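PDB 3TS3: capsid polyprotein VP90 from Turkey astrovirus 2, which is the capsid protein, which probably self-assembles into an icosahedral T=3 immature shell, with this globular domain forming the projecting spike. Local coordinates for residues S75-L80 with F168-E173. Sequence-based numbering, arbitrary orientation.
Sequences SWWNIL and FFSTTE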
loop_
_atom_site.group_PDB
_atom_site.type_symbol
_atom_site.label_atom_id
_atom_site.label_comp_id
_atom_site.label_asym_id
_atom_site.label_seq_id
_atom_site.Cartn_x
_atom_site.Cartn_y
_atom_site.Cartn_z
ATOM N N SER C 75 20.458 9.044 9.337
ATOM C CA SER C 75 21.563 8.113 9.562
ATOM C C SER C 75 21.316 6.709 9.000
ATOM O O SER C 75 22.223 5.899 8.955
ATOM C CB SER C 75 21.886 8.011 11.056
ATOM O OG SER C 75 22.440 9.214 11.562
ATOM N N TRP C 76 20.079 6.414 8.615
ATOM C CA TRP C 76 19.743 5.091 8.098
ATOM C C TRP C 76 19.189 5.177 6.674
ATOM O O TRP C 76 18.141 5.743 6.432
ATOM C CB TRP C 76 18.770 4.387 9.046
ATOM C CG TRP C 76 19.351 4.163 10.421
ATOM C CD1 TRP C 76 19.212 4.968 11.514
ATOM C CD2 TRP C 76 20.171 3.065 10.838
ATOM N NE1 TRP C 76 19.894 4.442 12.579
ATOM C CE2 TRP C 76 20.480 3.268 12.194
ATOM C CE3 TRP C 76 20.665 1.924 10.199
ATOM C CZ2 TRP C 76 21.266 2.384 12.914
ATOM C CZ3 TRP C 76 21.443 1.046 10.923
ATOM C CH2 TRP C 76 21.732 1.278 12.265
ATOM N N TRP C 77 19.937 4.596 5.750
ATOM C CA TRP C 77 19.659 4.688 4.332
ATOM C C TRP C 77 19.318 3.318 3.784
ATOM O O TRP C 77 19.958 2.344 4.109
ATOM C CB TRP C 77 20.859 5.324 3.626
ATOM C CG TRP C 77 21.073 6.698 4.155
ATOM C CD1 TRP C 77 21.921 7.073 5.154
ATOM C CD2 TRP C 77 20.367 7.878 3.763
ATOM N NE1 TRP C 77 21.808 8.422 5.386
ATOM C CE2 TRP C 77 20.861 8.938 4.542
ATOM C CE3 TRP C 77 19.382 8.144 2.815
ATOM C CZ2 TRP C 77 20.384 10.237 4.409
ATOM C CZ3 TRP C 77 18.922 9.423 2.680
ATOM C CH2 TRP C 77 19.424 10.458 3.466
ATOM N N ASN C 78 18.264 3.264 2.993
ATOM C CA ASN C 78 17.738 2.002 2.527
ATOM C C ASN C 78 17.615 1.929 1.020
ATOM O O ASN C 78 17.001 2.772 0.413
ATOM C CB ASN C 78 16.373 1.787 3.178
ATOM C CG ASN C 78 16.436 1.900 4.686
ATOM O OD1 ASN C 78 16.782 0.955 5.361
ATOM N ND2 ASN C 78 16.112 3.067 5.211
ATOM N N ILE C 79 18.220 0.902 0.437
ATOM C CA ILE C 79 18.117 0.649 -0.985
ATOM C C ILE C 79 17.319 -0.644 -1.125
ATOM O O ILE C 79 17.850 -1.730 -0.927
ATOM C CB ILE C 79 19.519 0.466 -1.594
ATOM C CG1 ILE C 79 20.410 1.655 -1.237
ATOM C CG2 ILE C 79 19.440 0.310 -3.093
ATOM C CD1 ILE C 79 21.873 1.460 -1.568
ATOM N N LEU C 80 16.047 -0.515 -1.487
ATOM C CA LEU C 80 15.159 -1.669 -1.580
ATOM C C LEU C 80 14.697 -1.924 -3.013
ATOM O O LEU C 80 14.580 -1.008 -3.803
ATOM C CB LEU C 80 13.952 -1.500 -0.657
ATOM C CG LEU C 80 14.244 -1.335 0.833
ATOM C CD1 LEU C 80 12.934 -1.426 1.600
ATOM C CD2 LEU C 80 15.210 -2.398 1.308
ATOM N N PHE C 168 14.574 4.190 -2.871
ATOM C CA PHE C 168 15.624 4.692 -1.995
ATOM C C PHE C 168 15.063 5.716 -1.023
ATOM O O PHE C 168 14.494 6.708 -1.430
ATOM C CB PHE C 168 16.729 5.312 -2.860
ATOM C CG PHE C 168 17.792 6.029 -2.080
ATOM C CD1 PHE C 168 18.675 5.326 -1.303
ATOM C CD2 PHE C 168 17.922 7.403 -2.147
ATOM C CE1 PHE C 168 19.655 5.964 -0.599
ATOM C CE2 PHE C 168 18.902 8.046 -1.432
ATOM C CZ PHE C 168 19.763 7.329 -0.660
ATOM N N PHE C 169 15.214 5.440 0.266
ATOM C CA PHE C 169 14.669 6.306 1.292
ATOM C C PHE C 169 15.403 6.128 2.612
ATOM O O PHE C 169 16.075 5.136 2.821
ATOM C CB PHE C 169 13.177 5.996 1.474
ATOM C CG PHE C 169 12.903 4.598 1.934
ATOM C CD1 PHE C 169 12.631 4.341 3.258
ATOM C CD2 PHE C 169 12.937 3.545 1.050
ATOM C CE1 PHE C 169 12.390 3.078 3.682
ATOM C CE2 PHE C 169 12.693 2.275 1.475
ATOM C CZ PHE C 169 12.409 2.040 2.789
ATOM N N SER C 170 15.266 7.096 3.507
ATOM C CA SER C 170 15.863 6.976 4.825
ATOM C C SER C 170 14.804 6.628 5.867
ATOM O O SER C 170 13.621 6.805 5.637
ATOM C CB SER C 170 16.578 8.265 5.232
ATOM O OG SER C 170 15.651 9.302 5.483
ATOM N N THR C 171 15.259 6.122 7.003
ATOM C CA THR C 171 14.407 5.872 8.150
ATOM C C THR C 171 15.033 6.564 9.356
ATOM O O THR C 171 16.228 6.815 9.376
ATOM C CB THR C 171 14.216 4.365 8.460
ATOM O OG1 THR C 171 15.484 3.711 8.528
ATOM C CG2 THR C 171 13.372 3.700 7.394
ATOM N N THR C 172 14.200 6.912 10.327
ATOM C CA THR C 172 14.651 7.565 11.552
ATOM C C THR C 172 15.505 6.656 12.430
ATOM O O THR C 172 16.320 7.129 13.207
ATOM C CB THR C 172 13.486 8.116 12.357
ATOM O OG1 THR C 172 12.584 7.052 12.658
ATOM C CG2 THR C 172 12.769 9.186 11.575
ATOM N N GLU C 173 15.293 5.350 12.315
ATOM C CA GLU C 173 15.987 4.371 13.141
ATOM C C GLU C 173 16.323 3.124 12.333
ATOM O O GLU C 173 15.871 2.964 11.201
ATOM C CB GLU C 173 15.171 3.994 14.390
ATOM C CG GLU C 173 14.782 5.168 15.299
ATOM C CD GLU C 173 15.968 5.858 15.945
ATOM O OE1 GLU C 173 17.077 5.305 15.939
ATOM O OE2 GLU C 173 15.779 6.974 16.451
HETATM O O HOH W 1 18.172 8.289 10.720
#
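Asn78 and Phe169 form an antiparallel hydrogen-bonded pair: Asn78 N donates to Phe169 O at 2.9 Å, and Phe169 N returns a bond to Asn78 O. The amide of Asn78 doubles the grip, for its ND2 reaches the same Phe169 O at 3.2 Å from above the carbonyl plane. The second N-H of ND2 makes a weak bond to Thr171 OG1, while OD1 goes to Tyr179, so a buried amide keeps partners at both ends. Thr171 OG1, set between its own backbone N and carbonyl carbon (chi1 51°), accepts there and itself donates to Glu173 O at 2.8 Å, bracing the chain at 171-173. The Glu173 carbonyl carbon lies over one face of the Trp76 indole.

Phe169 CG takes the same position (chi1 62°), which brings the ring back across the neighbouring strand. Asn78 CB lies over its face in a CH-pi contact, and Leu80 CD1 meets its edge, 3.7 Å from Phe169 CZ. On the other sheet face, short Ser170 lets the Trp77 indole lie close, its CB over the six-membered ring, while its OG bonds to Arg152. Phe168 lies almost parallel to that ring (planes at 17°) but slid aside, CZ touching Trp77 CE3 at 3.6 Å; helix 129-135 packs here through Leu131 and Leu135. Strands 76-81 and 164-171 are adjacent in the large antiparallel sheet of the astrovirus capsid spike domain, one sheet face packed against a helix.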